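Local coordinates for ssDNA binding protein (Pyrococcus furiosus, PDB 4PSM) that probably binds single-stranded DNA, entrapping it in a tunnel system formed between the subunits of its assembly, at residues T7-Y15 and L95-E103; A39-K50 and I75-I84. One frame throughout, in Å; residues are numbered along the deposited sequence.

Contact 1. Residues T7-Y15 and L95-E103; sequences TGFVRASGY and LALAMEEVE. With SO4 (sulfate ion), chain E.
R11 and E100 lie side by side and point the same way, the arginine running out across the backbone of helix 95-103. CG stands trans to the backbone N (chi1 -164°) and the chain stays extended as far as NE, which brings CD to 3.7 Å from CA of E100 and sets NE beside the glutamate CB. The guanidinium and carboxylate planes stand 77° apart, and NH2 and OE1 do not close into a salt bridge. The guanidinium instead offers two N-H groups to a sulfate, probably from the crystallisation liquor: NH2 of R11 reaches sulfate O3 at 2.9 Å, in the plane of the group, and NH1 bonds O4. NH1 also donates to S13 OG at 2.7 Å, a bent bond that helps fix the rotation of the group. The site can thus hold an anion, and a DNA phosphate might occupy it. Further in, a water accepts the backbone N-H of R11 and donates to M99 O and to E103 OE1, tying strand to helix. The selenomethionine M99, its chain bent at chi2 and chi3, brings SE to 3.8 Å from F9 CB. L95 crosses the F9 side chain at about a right angle and lays CD1 over one ring face, 4.2 Å from the centroid, as a CH-pi contact. Strand 61-71 backs this apolar end through V61, which touches F9, L95 and M99, while L97 of the second subunit packs on F9 and helix 93-141 meets its copy at M99.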
loop_
_atom_site.group_PDB
_atom_site.type_symbol
_atom_site.label_atom_id
_atom_site.label_comp_id
_atom_site.label_asym_id
_atom_site.label_seq_id
_atom_site.Cartn_x
_atom_site.Cartn_y
_atom_site.Cartn_z
ATOM N N THR A 7 9.889 32.695 -14.154
ATOM C CA THR A 7 10.423 32.167 -12.912
ATOM C C THR A 7 9.951 32.964 -11.699
ATOM O O THR A 7 9.849 32.425 -10.596
ATOM C CB THR A 7 11.963 32.155 -12.925
ATOM O OG1 THR A 7 12.446 33.485 -13.129
ATOM C CG2 THR A 7 12.494 31.248 -14.022
ATOM N N GLY A 8 9.657 34.243 -11.905
ATOM C CA GLY A 8 9.486 35.159 -10.793
ATOM C C GLY A 8 10.864 35.344 -10.201
ATOM O O GLY A 8 11.862 34.941 -10.814
ATOM N N PHE A 9 10.943 35.943 -9.019
ATOM C CA PHE A 9 12.251 36.165 -8.403
ATOM C C PHE A 9 12.903 34.847 -8.013
ATOM O O PHE A 9 12.275 33.978 -7.415
ATOM C CB PHE A 9 12.147 37.073 -7.177
ATOM C CG PHE A 9 11.728 38.472 -7.493
ATOM C CD1 PHE A 9 12.621 39.359 -8.086
ATOM C CD2 PHE A 9 10.455 38.909 -7.189
ATOM C CE1 PHE A 9 12.246 40.665 -8.374
ATOM C CE2 PHE A 9 10.072 40.216 -7.477
ATOM C CZ PHE A 9 10.971 41.096 -8.073
ATOM N N VAL A 10 14.174 34.708 -8.349
ATOM C CA VAL A 10 14.923 33.534 -7.954
ATOM C C VAL A 10 16.412 33.852 -7.841
ATOM O O VAL A 10 16.986 34.530 -8.695
ATOM C CB VAL A 10 14.720 32.348 -8.944
ATOM C CG1 VAL A 10 15.411 32.638 -10.282
ATOM C CG2 VAL A 10 15.240 31.033 -8.325
ATOM N N ARG A 11 17.023 33.374 -6.764
ATOM C CA ARG A 11 18.460 33.471 -6.606
ATOM C C ARG A 11 19.106 32.817 -7.818
ATOM O O ARG A 11 18.688 31.746 -8.246
ATOM C CB ARG A 11 18.888 32.769 -5.325
ATOM C CG ARG A 11 20.282 33.115 -4.847
ATOM C CD ARG A 11 20.475 32.606 -3.439
ATOM N NE ARG A 11 21.720 33.066 -2.840
ATOM C CZ ARG A 11 22.880 32.435 -2.952
ATOM N NH1 ARG A 11 22.959 31.310 -3.652
ATOM N NH2 ARG A 11 23.959 32.930 -2.363
ATOM N N ALA A 12 20.106 33.481 -8.378
ATOM C CA ALA A 12 20.741 33.029 -9.604
ATOM C C ALA A 12 21.239 31.595 -9.472
ATOM O O ALA A 12 21.079 30.796 -10.393
ATOM C CB ALA A 12 21.887 33.970 -9.992
ATOM N N SER A 13 21.835 31.289 -8.321
ATOM C CA SER A 13 22.366 29.960 -8.019
ATOM C C SER A 13 21.381 28.841 -8.372
ATOM O O SER A 13 21.783 27.772 -8.810
ATOM C CB SER A 13 22.726 29.870 -6.532
ATOM O OG SER A 13 21.590 30.133 -5.724
ATOM N N GLY A 14 20.093 29.094 -8.176
ATOM C CA GLY A 14 19.079 28.104 -8.458
ATOM C C GLY A 14 18.115 28.468 -9.569
ATOM O O GLY A 14 16.940 28.109 -9.515
ATOM N N TYR A 15 18.598 29.173 -10.586
ATOM C CA TYR A 15 17.724 29.564 -11.689
ATOM C C TYR A 15 17.347 28.323 -12.501
ATOM O O TYR A 15 16.205 28.152 -12.909
ATOM C CB TYR A 15 18.394 30.615 -12.600
ATOM C CG TYR A 15 19.349 30.009 -13.611
ATOM C CD1 TYR A 15 18.894 29.585 -14.847
ATOM C CD2 TYR A 15 20.694 29.825 -13.309
ATOM C CE1 TYR A 15 19.751 29.001 -15.761
ATOM C CE2 TYR A 15 21.558 29.252 -14.220
ATOM C CZ TYR A 15 21.076 28.843 -15.447
ATOM O OH TYR A 15 21.928 28.268 -16.360
ATOM N N LEU A 95 15.918 41.512 -0.758
ATOM C CA LEU A 95 15.442 40.576 -1.769
ATOM C C LEU A 95 16.393 39.391 -1.865
ATOM O O LEU A 95 15.974 38.230 -1.901
ATOM C CB LEU A 95 15.347 41.267 -3.127
ATOM C CG LEU A 95 14.809 40.405 -4.264
ATOM C CD1 LEU A 95 13.314 40.170 -4.096
ATOM C CD2 LEU A 95 15.117 41.037 -5.609
ATOM N N ALA A 96 17.683 39.694 -1.900
ATOM C CA ALA A 96 18.704 38.662 -2.000
ATOM C C ALA A 96 18.633 37.746 -0.791
ATOM O O ALA A 96 18.761 36.532 -0.915
ATOM C CB ALA A 96 20.086 39.286 -2.107
ATOM N N LEU A 97 18.442 38.341 0.382
ATOM C CA LEU A 97 18.358 37.570 1.610
ATOM C C LEU A 97 17.158 36.643 1.560
ATOM O O LEU A 97 17.262 35.479 1.909
ATOM C CB LEU A 97 18.282 38.486 2.837
ATOM C CG LEU A 97 17.947 37.777 4.161
ATOM C CD1 LEU A 97 18.873 36.595 4.420
ATOM C CD2 LEU A 97 17.953 38.739 5.357
ATOM N N ALA A 98 16.026 37.176 1.112
ATOM C CA ALA A 98 14.787 36.422 1.044
ATOM C C ALA A 98 14.901 35.229 0.088
ATOM O O ALA A 98 14.402 34.147 0.381
ATOM C CB ALA A 98 13.637 37.338 0.624
HETATM N N MSE A 99 15.560 35.442 -1.048
HETATM C CA MSE A 99 15.727 34.411 -2.056
HETATM C C MSE A 99 16.663 33.317 -1.588
HETATM O O MSE A 99 16.476 32.141 -1.923
HETATM C CB MSE A 99 16.251 35.004 -3.364
HETATM C CG MSE A 99 15.279 35.939 -4.031
HETATM SE SE MSE A 99 13.509 35.164 -4.159
HETATM C CE MSE A 99 12.708 35.763 -2.506
ATOM N N GLU A 100 17.676 33.703 -0.828
ATOM C CA GLU A 100 18.573 32.731 -0.228
ATOM C C GLU A 100 17.816 31.890 0.810
ATOM O O GLU A 100 18.051 30.691 0.944
ATOM C CB GLU A 100 19.765 33.431 0.410
ATOM C CG GLU A 100 20.768 32.505 1.072
ATOM C CD GLU A 100 21.902 33.272 1.733
ATOM O OE1 GLU A 100 22.355 34.285 1.156
ATOM O OE2 GLU A 100 22.330 32.871 2.837
ATOM N N GLU A 101 16.899 32.528 1.532
ATOM C CA GLU A 101 16.053 31.821 2.484
ATOM C C GLU A 101 15.152 30.828 1.752
ATOM O O GLU A 101 14.999 29.693 2.181
ATOM C CB GLU A 101 15.209 32.806 3.295
ATOM C CG GLU A 101 16.044 33.740 4.165
ATOM C CD GLU A 101 15.210 34.724 4.964
ATOM O OE1 GLU A 101 14.045 34.983 4.582
ATOM O OE2 GLU A 101 15.731 35.233 5.980
ATOM N N VAL A 102 14.557 31.260 0.645
ATOM C CA VAL A 102 13.732 30.378 -0.164
ATOM C C VAL A 102 14.534 29.174 -0.628
ATOM O O VAL A 102 14.111 28.031 -0.464
ATOM C CB VAL A 102 13.175 31.093 -1.399
ATOM C CG1 VAL A 102 12.858 30.075 -2.487
ATOM C CG2 VAL A 102 11.945 31.904 -1.022
ATOM N N GLU A 103 15.698 29.447 -1.203
ATOM C CA GLU A 103 16.581 28.403 -1.694
ATOM C C GLU A 103 16.863 27.377 -0.598
ATOM O O GLU A 103 16.906 26.174 -0.849
ATOM C CB GLU A 103 17.890 29.027 -2.172
ATOM C CG GLU A 103 18.623 28.243 -3.243
ATOM C CD GLU A 103 18.024 28.430 -4.626
ATOM O OE1 GLU A 103 16.903 28.980 -4.737
ATOM O OE2 GLU A 103 18.689 28.032 -5.607
HETATM S S SO4 E . 26.298 30.052 -2.079
HETATM O O1 SO4 E . 27.608 29.427 -1.908
HETATM O O2 SO4 E . 25.388 29.576 -1.037
HETATM O O3 SO4 E . 26.434 31.506 -1.998
HETATM O O4 SO4 E . 25.762 29.705 -3.388
HETATM O O HOH W 1 15.325 31.826 -4.679
#

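Contact 2. Residues A39-K50 and I75-I84; sequences AAGELNKIIFEK and IVWNLDSLEI
W77 slots its indole between L43, on helix 39-50, and I75 of its own strand. L43 CD2 sits over the six-membered ring, 3.7 Å from its centroid, and I75 CG2 covers the opposite face. With CG opposite the backbone N (chi1 -179°), L43 lays CD2 on the ring, while its CB already meets the NE1 side; the two side chains cross at about a right angle. At the ring edge NE1 donates to A39 O at 2.7 Å; the carbonyl oxygen lies near the indole plane, but the donor stands 51° out of the carbonyl plane. That oxygen also takes the helical N-H of L43, so two donors grip it. A phenylalanine in place of W77 would probably leave A39 O without its second donor and the ring freer to shift against L43. Helix 33-53 thus packs on the antiparallel three-stranded sheet along strand 74-87, outermost within this chain, the short segments 39-50 and 75-77 running only 15° from parallel, their axes approaching to 9.4 Å. A39 CB presses against I75 CB at 3.6 Å. Farther along, L82 turns toward the helix, its CD2 4.3 Å from I47 CG1 and its CD1 near L43 CD1. I84 CD1 rests beside K50 CB, and the extended lysine carries NZ to a water that in turn donates to L79 O. V66 of the central strand touches both L43 and W77.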
loop_
_atom_site.group_PDB
_atom_site.type_symbol
_atom_site.label_atom_id
_atom_site.label_comp_id
_atom_site.label_asym_id
_atom_site.label_seq_id
_atom_site.Cartn_x
_atom_site.Cartn_y
_atom_site.Cartn_z
ATOM N N ALA A 39 14.344 20.297 -23.120
ATOM C CA ALA A 39 14.111 21.693 -23.464
ATOM C C ALA A 39 14.703 22.640 -22.417
ATOM O O ALA A 39 15.328 23.641 -22.748
ATOM C CB ALA A 39 12.615 21.968 -23.641
ATOM N N ALA A 40 14.500 22.313 -21.149
ATOM C CA ALA A 40 14.983 23.144 -20.061
ATOM C C ALA A 40 16.502 23.148 -20.049
ATOM O O ALA A 40 17.128 24.181 -19.839
ATOM C CB ALA A 40 14.432 22.644 -18.719
ATOM N N GLY A 41 17.094 21.982 -20.271
ATOM C CA GLY A 41 18.541 21.864 -20.290
ATOM C C GLY A 41 19.135 22.816 -21.310
ATOM O O GLY A 41 20.136 23.472 -21.050
ATOM N N GLU A 42 18.498 22.898 -22.473
ATOM C CA GLU A 42 18.963 23.770 -23.541
ATOM C C GLU A 42 18.878 25.239 -23.125
ATOM O O GLU A 42 19.861 25.965 -23.192
ATOM C CB GLU A 42 18.157 23.537 -24.815
ATOM C CG GLU A 42 18.250 22.125 -25.369
ATOM C CD GLU A 42 17.460 21.956 -26.655
ATOM O OE1 GLU A 42 17.515 20.859 -27.250
ATOM O OE2 GLU A 42 16.784 22.921 -27.074
ATOM N N LEU A 43 17.700 25.666 -22.690
ATOM C CA LEU A 43 17.489 27.036 -22.259
ATOM C C LEU A 43 18.462 27.433 -21.148
ATOM O O LEU A 43 19.086 28.493 -21.195
ATOM C CB LEU A 43 16.039 27.240 -21.810
ATOM C CG LEU A 43 15.713 28.666 -21.364
ATOM C CD1 LEU A 43 16.196 29.714 -22.360
ATOM C CD2 LEU A 43 14.258 28.874 -20.964
ATOM N N ASN A 44 18.597 26.570 -20.154
ATOM C CA ASN A 44 19.473 26.838 -19.022
ATOM C C ASN A 44 20.925 26.957 -19.452
ATOM O O ASN A 44 21.715 27.659 -18.818
ATOM C CB ASN A 44 19.304 25.763 -17.929
ATOM C CG ASN A 44 17.978 25.890 -17.190
ATOM O OD1 ASN A 44 17.416 26.980 -17.120
ATOM N ND2 ASN A 44 17.468 24.777 -16.647
ATOM N N LYS A 45 21.278 26.252 -20.521
ATOM C CA LYS A 45 22.613 26.357 -21.094
ATOM C C LYS A 45 22.821 27.785 -21.602
ATOM O O LYS A 45 23.819 28.430 -21.302
ATOM C CB LYS A 45 22.772 25.355 -22.236
ATOM C CG LYS A 45 23.552 24.099 -21.881
ATOM C CD LYS A 45 25.037 24.263 -22.206
ATOM C CE LYS A 45 25.271 24.448 -23.704
ATOM N NZ LYS A 45 26.715 24.597 -24.046
ATOM N N ILE A 46 21.848 28.272 -22.363
ATOM C CA ILE A 46 21.873 29.603 -22.925
ATOM C C ILE A 46 21.849 30.656 -21.823
ATOM O O ILE A 46 22.654 31.585 -21.814
ATOM C CB ILE A 46 20.679 29.805 -23.870
ATOM C CG1 ILE A 46 20.834 28.920 -25.110
ATOM C CG2 ILE A 46 20.532 31.269 -24.247
ATOM C CD1 ILE A 46 19.600 28.875 -25.999
ATOM N N ILE A 47 20.928 30.493 -20.883
ATOM C CA ILE A 47 20.790 31.437 -19.786
ATOM C C ILE A 47 22.111 31.588 -19.039
ATOM O O ILE A 47 22.559 32.697 -18.752
ATOM C CB ILE A 47 19.678 30.993 -18.823
ATOM C CG1 ILE A 47 18.313 31.119 -19.506
ATOM C CG2 ILE A 47 19.707 31.808 -17.549
ATOM C CD1 ILE A 47 17.172 30.615 -18.661
ATOM N N PHE A 48 22.749 30.464 -18.750
ATOM C CA PHE A 48 23.977 30.476 -17.975
ATOM C C PHE A 48 25.101 31.202 -18.691
ATOM O O PHE A 48 25.947 31.817 -18.049
ATOM C CB PHE A 48 24.424 29.058 -17.644
ATOM C CG PHE A 48 25.675 29.003 -16.823
ATOM C CD1 PHE A 48 25.609 29.040 -15.443
ATOM C CD2 PHE A 48 26.919 28.926 -17.429
ATOM C CE1 PHE A 48 26.759 28.983 -14.677
ATOM C CE2 PHE A 48 28.075 28.879 -16.667
ATOM C CZ PHE A 48 27.992 28.898 -15.288
ATOM N N GLU A 49 25.125 31.103 -20.017
ATOM C CA GLU A 49 26.105 31.835 -20.805
ATOM C C GLU A 49 25.872 33.334 -20.632
ATOM O O GLU A 49 26.801 34.079 -20.364
ATOM C CB GLU A 49 26.021 31.442 -22.279
ATOM C CG GLU A 49 26.426 30.001 -22.560
ATOM C CD GLU A 49 26.177 29.592 -24.000
ATOM O OE1 GLU A 49 25.295 30.193 -24.649
ATOM O OE2 GLU A 49 26.866 28.667 -24.483
ATOM N N LYS A 50 24.619 33.754 -20.762
ATOM C CA LYS A 50 24.244 35.145 -20.599
ATOM C C LYS A 50 24.506 35.653 -19.185
ATOM O O LYS A 50 25.008 36.758 -19.010
ATOM C CB LYS A 50 22.786 35.359 -20.999
ATOM C CG LYS A 50 22.479 34.866 -22.406
ATOM C CD LYS A 50 21.367 35.664 -23.063
ATOM C CE LYS A 50 21.420 35.501 -24.575
ATOM N NZ LYS A 50 20.505 36.437 -25.280
ATOM N N ILE A 75 9.004 21.201 -27.246
ATOM C CA ILE A 75 9.111 22.587 -26.807
ATOM C C ILE A 75 10.098 23.345 -27.693
ATOM O O ILE A 75 11.285 23.016 -27.748
ATOM C CB ILE A 75 9.538 22.689 -25.324
ATOM C CG1 ILE A 75 8.499 22.016 -24.423
ATOM C CG2 ILE A 75 9.720 24.146 -24.914
ATOM C CD1 ILE A 75 8.911 21.925 -22.977
ATOM N N VAL A 76 9.596 24.347 -28.403
ATOM C CA VAL A 76 10.458 25.185 -29.228
ATOM C C VAL A 76 10.575 26.576 -28.608
ATOM O O VAL A 76 9.609 27.339 -28.534
ATOM C CB VAL A 76 10.006 25.235 -30.721
ATOM C CG1 VAL A 76 9.345 23.917 -31.128
ATOM C CG2 VAL A 76 9.085 26.407 -30.988
ATOM N N TRP A 77 11.763 26.885 -28.113
ATOM C CA TRP A 77 11.977 28.164 -27.469
ATOM C C TRP A 77 11.984 29.259 -28.519
ATOM O O TRP A 77 12.358 29.029 -29.668
ATOM C CB TRP A 77 13.297 28.174 -26.697
ATOM C CG TRP A 77 13.353 27.187 -25.567
ATOM C CD1 TRP A 77 14.166 26.095 -25.470
ATOM C CD2 TRP A 77 12.564 27.207 -24.368
ATOM N NE1 TRP A 77 13.937 25.434 -24.283
ATOM C CE2 TRP A 77 12.957 26.095 -23.591
ATOM C CE3 TRP A 77 11.565 28.057 -23.877
ATOM C CZ2 TRP A 77 12.389 25.813 -22.351
ATOM C CZ3 TRP A 77 10.995 27.771 -22.648
ATOM C CH2 TRP A 77 11.409 26.656 -21.899
ATOM N N ASN A 78 11.536 30.442 -28.122
ATOM C CA ASN A 78 11.721 31.647 -28.914
ATOM C C ASN A 78 12.774 32.503 -28.224
ATOM O O ASN A 78 12.454 33.353 -27.390
ATOM C CB ASN A 78 10.407 32.412 -29.042
ATOM C CG ASN A 78 10.560 33.707 -29.813
ATOM O OD1 ASN A 78 11.567 33.930 -30.489
ATOM N ND2 ASN A 78 9.558 34.572 -29.715
ATOM N N LEU A 79 14.033 32.252 -28.559
ATOM C CA LEU A 79 15.156 32.887 -27.884
ATOM C C LEU A 79 15.084 34.411 -27.928
ATOM O O LEU A 79 15.648 35.096 -27.073
ATOM C CB LEU A 79 16.464 32.393 -28.496
ATOM C CG LEU A 79 17.053 31.099 -27.919
ATOM C CD1 LEU A 79 16.204 30.408 -26.847
ATOM C CD2 LEU A 79 17.674 30.131 -28.937
ATOM N N ASP A 80 14.384 34.936 -28.924
ATOM C CA ASP A 80 14.209 36.375 -29.056
ATOM C C ASP A 80 13.454 36.935 -27.855
ATOM O O ASP A 80 13.775 38.010 -27.356
ATOM C CB ASP A 80 13.461 36.705 -30.349
ATOM C CG ASP A 80 14.120 36.100 -31.575
ATOM O OD1 ASP A 80 14.950 36.789 -32.207
ATOM O OD2 ASP A 80 13.805 34.934 -31.905
ATOM N N SER A 81 12.453 36.192 -27.393
ATOM C CA SER A 81 11.579 36.641 -26.309
ATOM C C SER A 81 12.214 36.550 -24.916
ATOM O O SER A 81 11.629 37.012 -23.939
ATOM C CB SER A 81 10.272 35.838 -26.323
ATOM O OG SER A 81 10.514 34.457 -26.072
ATOM N N LEU A 82 13.401 35.957 -24.824
ATOM C CA LEU A 82 14.043 35.740 -23.529
ATOM C C LEU A 82 14.454 37.037 -22.853
ATOM O O LEU A 82 15.193 37.844 -23.419
ATOM C CB LEU A 82 15.269 34.843 -23.656
ATOM C CG LEU A 82 16.004 34.658 -22.332
ATOM C CD1 LEU A 82 15.146 33.862 -21.356
ATOM C CD2 LEU A 82 17.360 34.004 -22.536
ATOM N N GLU A 83 13.977 37.219 -21.629
ATOM C CA GLU A 83 14.344 38.368 -20.820
ATOM C C GLU A 83 14.954 37.898 -19.508
ATOM O O GLU A 83 14.419 37.020 -18.836
ATOM C CB GLU A 83 13.128 39.257 -20.558
ATOM C CG GLU A 83 11.930 38.944 -21.444
ATOM C CD GLU A 83 10.912 40.068 -21.473
ATOM O OE1 GLU A 83 9.792 39.878 -20.953
ATOM O OE2 GLU A 83 11.232 41.141 -22.026
ATOM N N ILE A 84 16.094 38.473 -19.162
ATOM C CA ILE A 84 16.735 38.185 -17.894
ATOM C C ILE A 84 16.896 39.478 -17.093
ATOM O O ILE A 84 17.840 40.236 -17.309
ATOM C CB ILE A 84 18.118 37.540 -18.084
ATOM C CG1 ILE A 84 18.025 36.308 -18.980
ATOM C CG2 ILE A 84 18.725 37.181 -16.736
ATOM C CD1 ILE A 84 19.358 35.638 -19.222
HETATM O O HOH W 2 18.237 36.314 -26.475
#

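In the fold
The centres of the two contacts lie about 19 Å apart, and both reach the same antiparallel sheet, contact 1 through strand 4-11 and contact 2 through strand 74-87, the two edge strands within this chain. Along the chain, both segments of contact 2 fall between those of contact 1, and strand 74-87 leads into helix 93-141. The two meet at Y15, whose OH probably hydrogen-bonds N44 O, while its ring packs on I47. Contact 1 joins the sheet-and-helix part to the start of the long predicted coiled coil. It also borders the second subunit, whereas no other chain of the assembly touches contact 2, which lies wholly within one subunit.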